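Local coordinates for protein trichothecene 3-O-acetyltransferase (Fusarium sporotrichioides, PDB 2ZBA) that acetylates the 3-hydroxyl of trichothecenes, using acetyl-CoA as donor, in the biosynthesis of mycotoxins such as T-2 toxin, at residues 29-37 against 388-398; 62-70 against 140-148. All blocks are in the same frame, centred on the assembly; numbering follows the deposited sequence. Where two conformers were deposited one is given.

Interaction 1 (29-37 against 388-398); sequences YTQISLVYP and WAKVGCWEYDF. With COA (coenzyme A), chain E.
Trp388, Cys393 and Phe398 pack along one side of strand 29-37 in a buried, largely apolar contact between the two halves of this BAHD-superfamily acyltransferase. Segment 388-398 begins the crossover that leaves strand 383-387 of one mixed sheet and reaches strand 407-409, which pairs with 29-37 in the other. The strand offers alternate residues, Thr30, Ile32, Leu34 and Tyr36, to this crossover. Trp388 takes the first two with the rim of its six-membered ring. Gln31 O lies in the ring plane, 3.5 Å from Trp388 CH2, while Thr30 CG2 approaches obliquely. In one of two modelled conformers, Ile32 has CG1 anti to its backbone N (chi1 -170°), bringing CD1 to the same rim at Trp388 CZ3. Across the indole, Trp388 NE1 lies 3.3 Å from C2P of coenzyme A, so one side chain links the strand to the thiol-bearing arm of the cofactor. A type I turn from Trp388 to Val391 then carries the extended Lys390 outward, where NZ donates to phosphate oxygen O1A at 3.2 Å. Farther along, Leu34 forks: CD1 faces Cys393 SG, and CD2 reaches the edge of Phe398, 3.8 Å from CE2. Tyr36 supplies the single hydrogen bond between the segments, its OH donating to Tyr396 O at 2.8 Å from 39° above the carbonyl plane. That hydroxyl also lies in the Phe398 ring plane, at its CE2 edge.

Interaction 2 (62-70 against 140-148); sequences FPWVAGQVK and NDPKPVLLL
Trp64 and Val65 begin a contact in which a 3-10 turn leads into a single antiparallel bridge between the start of strand 68-72 and the loop that leads into strand 146-153, all within the N-terminal domain. The Trp64 ring, which has a cation-pi partner in Arg201, turns an edge toward Val145, with CZ3 4.5 Å from CG1. Val65 contributes its carbonyl: the oxygen lies over Val145 CB and Leu146 CB. A water 2.6 Å from Val65 O sits between that oxygen and Gly67 O, with a weak bond from Leu146 N. At Gly67 the backbone pairing starts, as Val145 N donates to Gly67 O at 3.2 Å, almost straight at 172°. Gln68 faces Pro144 as a non-hydrogen-bonded pair, CA to CA 4.1 Å, a position whose flanking bonds do not use the proline nitrogen. The side-chain NE2 of Gln68 is held by Pro86 O. Val69 closes the bridge, its N donating to Lys143 O at 2.8 Å, and its CG2 rests 4.0 Å from Val145 CG2. Lys143 bends at its third torsion, laying CD against Val69 CB, while NZ bonds to Leu26 O. A second water completes the join, donating to Gln68 OE1 and Val69 O and accepting from Lys143 N at 3.1 Å.

In the fold
Both interactions reach the same mixed sheet, through strand 29-37 in interaction 1 and strand 146-153 in interaction 2, with strand 156-164 between them. Interaction 1 is the deeper: almost all of its touching residues are buried, and apolar side chains tie a distant crossover to the sheet beside coenzyme A. Interaction 2 lies farther from the centre and away from the annotated sites; backbone hydrogen bonds and two waters join the loop entering strand 146-153 to the start of strand 68-72, the edge of a smaller sheet, with Pro142 exposed. Along the chain it is nested in the loop that interaction 1 closes, and the two touch: Tyr29 OH probably hydrogen-bonds to Pro144 O at 2.5 Å.

Interaction 1 (29-37 against 388-398)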
loop_
_atom_site.group_PDB
_atom_site.type_symbol
_atom_site.label_atom_id
_atom_site.label_comp_id
_atom_site.label_asym_id
_atom_site.label_seq_id
_atom_site.Cartn_x
_atom_site.Cartn_y
_atom_site.Cartn_z
ATOM N N TYR A 29 -8.602 -1.325 -5.579
ATOM C CA TYR A 29 -7.469 -0.944 -6.420
ATOM C C TYR A 29 -6.461 -0.137 -5.623
ATOM O O TYR A 29 -6.810 0.859 -4.996
ATOM C CB TYR A 29 -7.910 -0.164 -7.666
ATOM C CG TYR A 29 -8.334 -1.081 -8.771
ATOM C CD1 TYR A 29 -9.679 -1.440 -8.932
ATOM C CD2 TYR A 29 -7.405 -1.615 -9.641
ATOM C CE1 TYR A 29 -10.080 -2.318 -9.945
ATOM C CE2 TYR A 29 -7.791 -2.485 -10.660
ATOM C CZ TYR A 29 -9.123 -2.823 -10.806
ATOM O OH TYR A 29 -9.494 -3.681 -11.807
ATOM N N THR A 30 -5.212 -0.593 -5.627
ATOM C CA THR A 30 -4.112 0.211 -5.097
ATOM C C THR A 30 -3.703 1.269 -6.114
ATOM O O THR A 30 -3.466 0.950 -7.276
ATOM C CB THR A 30 -2.894 -0.655 -4.745
ATOM O OG1 THR A 30 -3.268 -1.609 -3.743
ATOM C CG2 THR A 30 -1.743 0.216 -4.183
ATOM N N GLN A 31 -3.604 2.518 -5.653
ATOM C CA GLN A 31 -3.261 3.665 -6.503
ATOM C C GLN A 31 -1.968 4.364 -6.052
ATOM O O GLN A 31 -1.732 4.497 -4.858
ATOM C CB GLN A 31 -4.382 4.705 -6.477
ATOM C CG GLN A 31 -5.737 4.235 -6.975
ATOM C CD GLN A 31 -6.828 5.183 -6.594
ATOM O OE1 GLN A 31 -6.741 5.867 -5.562
ATOM N NE2 GLN A 31 -7.888 5.246 -7.420
ATOM N N ILE A 32 -1.153 4.816 -7.015
ATOM C CA ILE A 32 0.049 5.615 -6.711
ATOM C C ILE A 32 0.296 6.647 -7.819
ATOM O O ILE A 32 0.162 6.341 -9.001
ATOM C CB ILE A 32 1.312 4.729 -6.467
ATOM C CG1 ILE A 32 2.494 5.553 -5.924
ATOM C CG2 ILE A 32 1.713 3.976 -7.738
ATOM C CD1 ILE A 32 2.398 5.938 -4.445
ATOM N N SER A 33 0.641 7.877 -7.430
ATOM C CA SER A 33 0.828 8.944 -8.419
ATOM C C SER A 33 2.251 9.456 -8.413
ATOM O O SER A 33 2.792 9.768 -7.348
ATOM C CB SER A 33 -0.105 10.124 -8.158
ATOM O OG SER A 33 -1.440 9.737 -8.269
ATOM N N LEU A 34 2.837 9.564 -9.606
ATOM C CA LEU A 34 4.188 10.112 -9.764
ATOM C C LEU A 34 4.078 11.430 -10.512
ATOM O O LEU A 34 3.580 11.456 -11.636
ATOM C CB LEU A 34 5.105 9.148 -10.514
ATOM C CG LEU A 34 5.664 7.926 -9.762
ATOM C CD1 LEU A 34 4.581 7.093 -9.021
ATOM C CD2 LEU A 34 6.495 7.037 -10.703
ATOM N N VAL A 35 4.529 12.511 -9.873
ATOM C CA VAL A 35 4.485 13.875 -10.433
ATOM C C VAL A 35 5.859 14.335 -10.964
ATOM O O VAL A 35 6.874 14.204 -10.267
ATOM C CB VAL A 35 3.986 14.875 -9.382
ATOM C CG1 VAL A 35 3.703 16.256 -10.011
ATOM C CG2 VAL A 35 2.733 14.315 -8.670
ATOM N N TYR A 36 5.860 14.884 -12.185
ATOM C CA TYR A 36 7.045 15.409 -12.877
ATOM C C TYR A 36 6.759 16.827 -13.421
ATOM O O TYR A 36 5.631 17.101 -13.851
ATOM C CB TYR A 36 7.414 14.550 -14.086
ATOM C CG TYR A 36 7.625 13.070 -13.848
ATOM C CD1 TYR A 36 8.906 12.529 -13.774
ATOM C CD2 TYR A 36 6.534 12.205 -13.742
ATOM C CE1 TYR A 36 9.091 11.151 -13.567
ATOM C CE2 TYR A 36 6.702 10.850 -13.547
ATOM C CZ TYR A 36 7.964 10.322 -13.455
ATOM O OH TYR A 36 8.094 8.964 -13.248
ATOM N N PRO A 37 7.776 17.726 -13.412
ATOM C CA PRO A 37 7.622 19.008 -14.119
ATOM C C PRO A 37 7.734 18.785 -15.630
ATOM O O PRO A 37 8.417 17.856 -16.064
ATOM C CB PRO A 37 8.821 19.830 -13.625
ATOM C CG PRO A 37 9.889 18.806 -13.333
ATOM C CD PRO A 37 9.102 17.607 -12.767
ATOM N N TRP A 388 4.757 1.814 2.706
ATOM C CA TRP A 388 5.299 1.704 1.360
ATOM C C TRP A 388 6.694 2.295 1.277
ATOM O O TRP A 388 7.178 2.560 0.176
ATOM C CB TRP A 388 4.418 2.468 0.357
ATOM C CG TRP A 388 3.009 1.924 0.192
ATOM C CD1 TRP A 388 2.471 0.830 0.788
ATOM C CD2 TRP A 388 2.008 2.437 -0.686
ATOM N NE1 TRP A 388 1.178 0.637 0.359
ATOM C CE2 TRP A 388 0.871 1.612 -0.552
ATOM C CE3 TRP A 388 1.960 3.522 -1.576
ATOM C CZ2 TRP A 388 -0.310 1.843 -1.266
ATOM C CZ3 TRP A 388 0.789 3.748 -2.286
ATOM C CH2 TRP A 388 -0.325 2.905 -2.135
ATOM N N ALA A 389 7.328 2.502 2.429
ATOM C CA ALA A 389 8.638 3.181 2.524
ATOM C C ALA A 389 9.678 2.623 1.587
ATOM O O ALA A 389 10.480 3.367 1.065
ATOM C CB ALA A 389 9.158 3.146 3.953
ATOM N N LYS A 390 9.661 1.303 1.387
ATOM C CA LYS A 390 10.666 0.596 0.553
ATOM C C LYS A 390 10.404 0.563 -0.960
ATOM O O LYS A 390 11.287 0.176 -1.738
ATOM C CB LYS A 390 10.872 -0.843 1.049
ATOM C CG LYS A 390 11.531 -0.944 2.425
ATOM C CD LYS A 390 11.997 -2.373 2.691
ATOM C CE LYS A 390 12.915 -2.454 3.897
ATOM N NZ LYS A 390 13.617 -3.785 3.960
ATOM N N VAL A 391 9.215 0.972 -1.388
ATOM C CA VAL A 391 8.939 0.925 -2.815
ATOM C C VAL A 391 9.818 1.933 -3.560
ATOM O O VAL A 391 10.124 3.021 -3.038
ATOM C CB VAL A 391 7.442 1.038 -3.192
ATOM C CG1 VAL A 391 6.543 0.373 -2.165
ATOM C CG2 VAL A 391 7.054 2.438 -3.464
ATOM N N GLY A 392 10.261 1.547 -4.743
ATOM C CA GLY A 392 11.322 2.299 -5.424
ATOM C C GLY A 392 10.877 3.369 -6.421
ATOM O O GLY A 392 11.649 3.749 -7.289
ATOM N N CYS A 393 9.645 3.871 -6.285
ATOM C CA CYS A 393 9.028 4.724 -7.324
ATOM C C CYS A 393 9.708 6.078 -7.595
ATOM O O CYS A 393 9.543 6.636 -8.689
ATOM C CB CYS A 393 7.546 4.942 -7.039
ATOM S SG CYS A 393 6.440 3.697 -7.742
ATOM N N TRP A 394 10.438 6.615 -6.609
ATOM C CA TRP A 394 11.182 7.876 -6.767
ATOM C C TRP A 394 12.309 7.788 -7.801
ATOM O O TRP A 394 12.924 8.810 -8.135
ATOM C CB TRP A 394 11.816 8.324 -5.436
ATOM C CG TRP A 394 10.868 8.875 -4.415
ATOM C CD1 TRP A 394 10.309 8.199 -3.374
ATOM C CD2 TRP A 394 10.408 10.229 -4.314
ATOM N NE1 TRP A 394 9.507 9.040 -2.639
ATOM C CE2 TRP A 394 9.553 10.294 -3.192
ATOM C CE3 TRP A 394 10.624 11.388 -5.073
ATOM C CZ2 TRP A 394 8.915 11.464 -2.811
ATOM C CZ3 TRP A 394 10.003 12.554 -4.684
ATOM C CH2 TRP A 394 9.150 12.583 -3.571
ATOM N N GLU A 395 12.589 6.571 -8.275
ATOM C CA GLU A 395 13.692 6.296 -9.193
ATOM C C GLU A 395 13.318 6.152 -10.677
ATOM O O GLU A 395 14.205 6.082 -11.526
ATOM C CB GLU A 395 14.444 5.030 -8.749
ATOM C CG GLU A 395 15.136 5.164 -7.384
ATOM C CD GLU A 395 16.204 6.250 -7.376
ATOM O OE1 GLU A 395 16.954 6.370 -8.382
ATOM O OE2 GLU A 395 16.283 6.987 -6.370
ATOM N N TYR A 396 12.024 6.076 -10.995
ATOM C CA TYR A 396 11.616 5.731 -12.356
ATOM C C TYR A 396 11.353 6.987 -13.172
ATOM O O TYR A 396 10.637 7.883 -12.728
ATOM C CB TYR A 396 10.384 4.813 -12.381
ATOM C CG TYR A 396 10.384 3.713 -11.330
ATOM C CD1 TYR A 396 11.567 3.071 -10.956
ATOM C CD2 TYR A 396 9.190 3.302 -10.731
ATOM C CE1 TYR A 396 11.568 2.073 -9.972
ATOM C CE2 TYR A 396 9.178 2.290 -9.764
ATOM C CZ TYR A 396 10.366 1.686 -9.391
ATOM O OH TYR A 396 10.371 0.689 -8.453
ATOM N N ASP A 397 11.946 7.031 -14.363
ATOM C CA ASP A 397 11.850 8.193 -15.250
ATOM C C ASP A 397 11.031 7.882 -16.505
ATOM O O ASP A 397 10.478 8.794 -17.115
ATOM C CB ASP A 397 13.254 8.702 -15.620
ATOM C CG ASP A 397 14.087 7.657 -16.353
ATOM O OD1 ASP A 397 14.971 7.062 -15.712
ATOM O OD2 ASP A 397 13.862 7.418 -17.558
ATOM N N PHE A 398 10.961 6.593 -16.862
ATOM C CA PHE A 398 10.149 6.054 -17.985
ATOM C C PHE A 398 10.588 6.498 -19.391
ATOM O O PHE A 398 9.772 6.494 -20.324
ATOM C CB PHE A 398 8.653 6.375 -17.814
ATOM C CG PHE A 398 8.039 5.823 -16.566
ATOM C CD1 PHE A 398 7.609 4.502 -16.514
ATOM C CD2 PHE A 398 7.861 6.637 -15.444
ATOM C CE1 PHE A 398 7.029 3.990 -15.349
ATOM C CE2 PHE A 398 7.289 6.139 -14.279
ATOM C CZ PHE A 398 6.871 4.804 -14.234
HETATM N N1A COA E . 21.188 -4.428 13.825
HETATM C C2A COA E . 20.889 -3.077 13.750
HETATM N N3A COA E . 20.042 -2.620 12.751
HETATM C C4A COA E . 19.497 -3.485 11.848
HETATM C C5A COA E . 19.797 -4.845 11.913
HETATM C C6A COA E . 20.654 -5.319 12.915
HETATM N N6A COA E . 21.038 -6.599 12.932
HETATM N N7A COA E . 19.135 -5.460 10.906
HETATM C C8A COA E . 18.435 -4.528 10.214
HETATM N N9A COA E . 18.644 -3.301 10.788
HETATM C C1B COA E . 17.984 -2.027 10.421
HETATM C C2B COA E . 18.502 -1.480 9.095
HETATM O O2B COA E . 19.658 -0.692 9.286
HETATM C C3B COA E . 17.295 -0.712 8.588
HETATM O O3B COA E . 17.148 0.403 9.427
HETATM P P3B COA E . 16.890 1.921 8.951
HETATM O O7A COA E . 15.812 1.891 7.887
HETATM O O8A COA E . 18.131 2.503 8.333
HETATM O O9A COA E . 16.435 2.623 10.191
HETATM C C4B COA E . 16.156 -1.617 9.012
HETATM O O4B COA E . 16.579 -2.191 10.238
HETATM C C5B COA E . 15.784 -2.729 8.045
HETATM O O5B COA E . 14.857 -3.552 8.744
HETATM P P1A COA E . 13.599 -4.223 7.991
HETATM O O1A COA E . 14.053 -5.094 6.862
HETATM O O2A COA E . 12.658 -4.913 8.950
HETATM O O3A COA E . 12.812 -3.013 7.237
HETATM P P2A COA E . 11.908 -1.863 7.919
HETATM O O4A COA E . 12.319 -0.553 7.282
HETATM O O5A COA E . 11.916 -1.839 9.427
HETATM O O6A COA E . 10.401 -2.202 7.489
HETATM C CBP COA E . 8.379 -3.509 7.504
HETATM C CCP COA E . 9.602 -3.054 8.297
HETATM C CDP COA E . 7.381 -2.351 7.539
HETATM C CEP COA E . 7.798 -4.764 8.175
HETATM C CAP COA E . 8.815 -3.794 6.064
HETATM O OAP COA E . 9.770 -4.845 6.037
HETATM C C9P COA E . 7.695 -4.133 5.107
HETATM O O9P COA E . 7.231 -5.449 5.038
HETATM N N8P COA E . 7.212 -3.180 4.307
HETATM C C7P COA E . 6.125 -3.461 3.374
HETATM C C6P COA E . 4.745 -3.376 4.029
HETATM C C5P COA E . 3.668 -3.650 2.992
HETATM O O5P COA E . 3.467 -4.810 2.556
HETATM N N4P COA E . 2.951 -2.614 2.574
HETATM C C3P COA E . 2.436 -2.606 1.208
HETATM C C2P COA E . 0.912 -2.549 1.151
HETATM S S1P COA E . 0.172 -3.374 -0.293
#

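Interaction 2 (62-70 against 140-148)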
loop_
_atom_site.group_PDB
_atom_site.type_symbol
_atom_site.label_atom_id
_atom_site.label_comp_id
_atom_site.label_asym_id
_atom_site.label_seq_id
_atom_site.Cartn_x
_atom_site.Cartn_y
_atom_site.Cartn_z
ATOM N N PHE A 62 5.478 -10.207 -20.986
ATOM C CA PHE A 62 4.574 -10.713 -19.937
ATOM C C PHE A 62 3.112 -10.411 -20.233
ATOM O O PHE A 62 2.557 -9.470 -19.669
ATOM C CB PHE A 62 4.933 -10.101 -18.576
ATOM C CG PHE A 62 6.397 -10.066 -18.304
ATOM C CD1 PHE A 62 7.097 -11.243 -18.018
ATOM C CD2 PHE A 62 7.089 -8.858 -18.342
ATOM C CE1 PHE A 62 8.467 -11.218 -17.776
ATOM C CE2 PHE A 62 8.461 -8.822 -18.098
ATOM C CZ PHE A 62 9.152 -10.006 -17.812
ATOM N N PRO A 63 2.475 -11.200 -21.121
ATOM C CA PRO A 63 1.081 -10.951 -21.546
ATOM C C PRO A 63 0.062 -10.700 -20.422
ATOM O O PRO A 63 -0.829 -9.834 -20.554
ATOM C CB PRO A 63 0.735 -12.214 -22.355
ATOM C CG PRO A 63 2.073 -12.663 -22.914
ATOM C CD PRO A 63 3.061 -12.371 -21.810
ATOM N N TRP A 64 0.209 -11.422 -19.315
ATOM C CA TRP A 64 -0.762 -11.364 -18.223
ATOM C C TRP A 64 -0.965 -9.967 -17.579
ATOM O O TRP A 64 -2.040 -9.673 -17.037
ATOM C CB TRP A 64 -0.430 -12.422 -17.175
ATOM C CG TRP A 64 0.872 -12.227 -16.505
ATOM C CD1 TRP A 64 2.052 -12.847 -16.806
ATOM C CD2 TRP A 64 1.145 -11.350 -15.401
ATOM N NE1 TRP A 64 3.041 -12.407 -15.963
ATOM C CE2 TRP A 64 2.513 -11.493 -15.086
ATOM C CE3 TRP A 64 0.358 -10.475 -14.631
ATOM C CZ2 TRP A 64 3.116 -10.791 -14.035
ATOM C CZ3 TRP A 64 0.967 -9.762 -13.595
ATOM C CH2 TRP A 64 2.330 -9.927 -13.309
ATOM N N VAL A 65 0.047 -9.099 -17.664
ATOM C CA VAL A 65 -0.070 -7.745 -17.095
ATOM C C VAL A 65 -1.235 -6.995 -17.707
ATOM O O VAL A 65 -1.816 -6.126 -17.066
ATOM C CB VAL A 65 1.241 -6.923 -17.207
ATOM C CG1 VAL A 65 2.375 -7.716 -16.609
ATOM C CG2 VAL A 65 1.548 -6.514 -18.676
ATOM N N ALA A 66 -1.591 -7.388 -18.934
ATOM C CA ALA A 66 -2.667 -6.786 -19.715
ATOM C C ALA A 66 -4.023 -7.466 -19.470
ATOM O O ALA A 66 -5.046 -7.043 -20.039
ATOM C CB ALA A 66 -2.320 -6.833 -21.202
ATOM N N GLY A 67 -4.022 -8.486 -18.603
ATOM C CA GLY A 67 -5.203 -9.283 -18.315
ATOM C C GLY A 67 -6.215 -8.626 -17.404
ATOM O O GLY A 67 -6.126 -7.424 -17.088
ATOM N N GLN A 68 -7.185 -9.436 -16.983
ATOM C CA GLN A 68 -8.269 -9.008 -16.109
ATOM C C GLN A 68 -8.535 -10.101 -15.065
ATOM O O GLN A 68 -8.278 -11.279 -15.308
ATOM C CB GLN A 68 -9.545 -8.712 -16.925
ATOM C CG GLN A 68 -10.169 -9.951 -17.551
ATOM C CD GLN A 68 -11.406 -9.683 -18.370
ATOM O OE1 GLN A 68 -12.450 -9.296 -17.845
ATOM N NE2 GLN A 68 -11.308 -9.943 -19.670
ATOM N N VAL A 69 -9.057 -9.697 -13.911
ATOM C CA VAL A 69 -9.404 -10.625 -12.849
ATOM C C VAL A 69 -10.862 -11.086 -13.019
ATOM O O VAL A 69 -11.783 -10.286 -13.174
ATOM C CB VAL A 69 -9.128 -10.010 -11.449
ATOM C CG1 VAL A 69 -9.560 -10.961 -10.304
ATOM C CG2 VAL A 69 -7.633 -9.650 -11.300
ATOM N N LYS A 70 -11.041 -12.395 -13.023
ATOM C CA LYS A 70 -12.346 -13.010 -13.159
ATOM C C LYS A 70 -12.542 -13.974 -11.976
ATOM O O LYS A 70 -11.629 -14.720 -11.615
ATOM C CB LYS A 70 -12.392 -13.764 -14.488
ATOM C CG LYS A 70 -13.610 -14.617 -14.716
ATOM C CD LYS A 70 -13.178 -15.961 -15.321
ATOM C CE LYS A 70 -14.091 -16.378 -16.457
ATOM N NZ LYS A 70 -13.558 -17.572 -17.148
ATOM N N ASN A 140 -19.887 -8.788 -13.898
ATOM C CA ASN A 140 -19.660 -8.908 -15.346
ATOM C C ASN A 140 -19.026 -7.671 -15.960
ATOM O O ASN A 140 -18.832 -7.592 -17.185
ATOM C CB ASN A 140 -20.936 -9.327 -16.087
ATOM C CG ASN A 140 -21.327 -10.752 -15.785
ATOM O OD1 ASN A 140 -20.500 -11.657 -15.857
ATOM N ND2 ASN A 140 -22.581 -10.961 -15.427
ATOM N N ASP A 141 -18.692 -6.729 -15.079
ATOM C CA ASP A 141 -17.913 -5.540 -15.415
ATOM C C ASP A 141 -16.424 -5.864 -15.347
ATOM O O ASP A 141 -15.996 -6.577 -14.435
ATOM C CB ASP A 141 -18.237 -4.412 -14.436
ATOM C CG ASP A 141 -19.594 -3.802 -14.688
ATOM O OD1 ASP A 141 -20.015 -3.746 -15.864
ATOM O OD2 ASP A 141 -20.241 -3.369 -13.714
ATOM N N PRO A 142 -15.634 -5.370 -16.324
ATOM C CA PRO A 142 -14.198 -5.657 -16.342
ATOM C C PRO A 142 -13.476 -5.213 -15.067
ATOM O O PRO A 142 -13.824 -4.185 -14.454
ATOM C CB PRO A 142 -13.690 -4.874 -17.558
ATOM C CG PRO A 142 -14.888 -4.709 -18.426
ATOM C CD PRO A 142 -16.041 -4.552 -17.481
ATOM N N LYS A 143 -12.498 -6.016 -14.674
ATOM C CA LYS A 143 -11.664 -5.746 -13.519
ATOM C C LYS A 143 -10.194 -5.917 -13.935
ATOM O O LYS A 143 -9.572 -6.937 -13.635
ATOM C CB LYS A 143 -12.054 -6.709 -12.398
ATOM C CG LYS A 143 -11.497 -6.401 -11.035
ATOM C CD LYS A 143 -11.906 -7.488 -10.030
ATOM C CE LYS A 143 -13.280 -7.229 -9.418
ATOM N NZ LYS A 143 -13.609 -8.291 -8.402
ATOM N N PRO A 144 -9.639 -4.919 -14.654
ATOM C CA PRO A 144 -8.273 -5.060 -15.160
ATOM C C PRO A 144 -7.258 -5.195 -14.029
ATOM O O PRO A 144 -7.476 -4.693 -12.930
ATOM C CB PRO A 144 -8.042 -3.757 -15.940
ATOM C CG PRO A 144 -9.418 -3.192 -16.190
ATOM C CD PRO A 144 -10.236 -3.619 -15.016
ATOM N N VAL A 145 -6.176 -5.898 -14.312
ATOM C CA VAL A 145 -5.064 -6.125 -13.379
ATOM C C VAL A 145 -4.317 -4.793 -13.118
ATOM O O VAL A 145 -3.965 -4.463 -11.976
ATOM C CB VAL A 145 -4.136 -7.232 -13.955
ATOM C CG1 VAL A 145 -2.765 -7.295 -13.252
ATOM C CG2 VAL A 145 -4.828 -8.580 -13.899
ATOM N N LEU A 146 -4.131 -4.019 -14.189
ATOM C CA LEU A 146 -3.342 -2.797 -14.138
ATOM C C LEU A 146 -3.979 -1.751 -15.049
ATOM O O LEU A 146 -4.352 -2.054 -16.182
ATOM C CB LEU A 146 -1.897 -3.111 -14.563
ATOM C CG LEU A 146 -0.748 -2.154 -14.197
ATOM C CD1 LEU A 146 -0.400 -2.201 -12.705
ATOM C CD2 LEU A 146 0.508 -2.481 -15.031
ATOM N N LEU A 147 -4.144 -0.533 -14.541
ATOM C CA LEU A 147 -4.636 0.598 -15.344
ATOM C C LEU A 147 -3.708 1.781 -15.117
ATOM O O LEU A 147 -3.150 1.946 -14.029
ATOM C CB LEU A 147 -6.067 1.014 -14.949
ATOM C CG LEU A 147 -7.325 0.150 -15.132
ATOM C CD1 LEU A 147 -7.567 -0.709 -13.906
ATOM C CD2 LEU A 147 -8.526 1.070 -15.321
ATOM N N LEU A 148 -3.561 2.625 -16.131
ATOM C CA LEU A 148 -2.707 3.803 -16.003
ATOM C C LEU A 148 -3.474 5.049 -16.406
ATOM O O LEU A 148 -4.292 5.021 -17.329
ATOM C CB LEU A 148 -1.427 3.651 -16.847
ATOM C CG LEU A 148 -0.418 2.571 -16.422
ATOM C CD1 LEU A 148 -0.740 1.214 -17.049
ATOM C CD2 LEU A 148 1.015 2.951 -16.740
HETATM O O HOH W 1 -4.274 -5.398 -17.207
HETATM O O HOH W 2 -13.125 -8.974 -15.334
#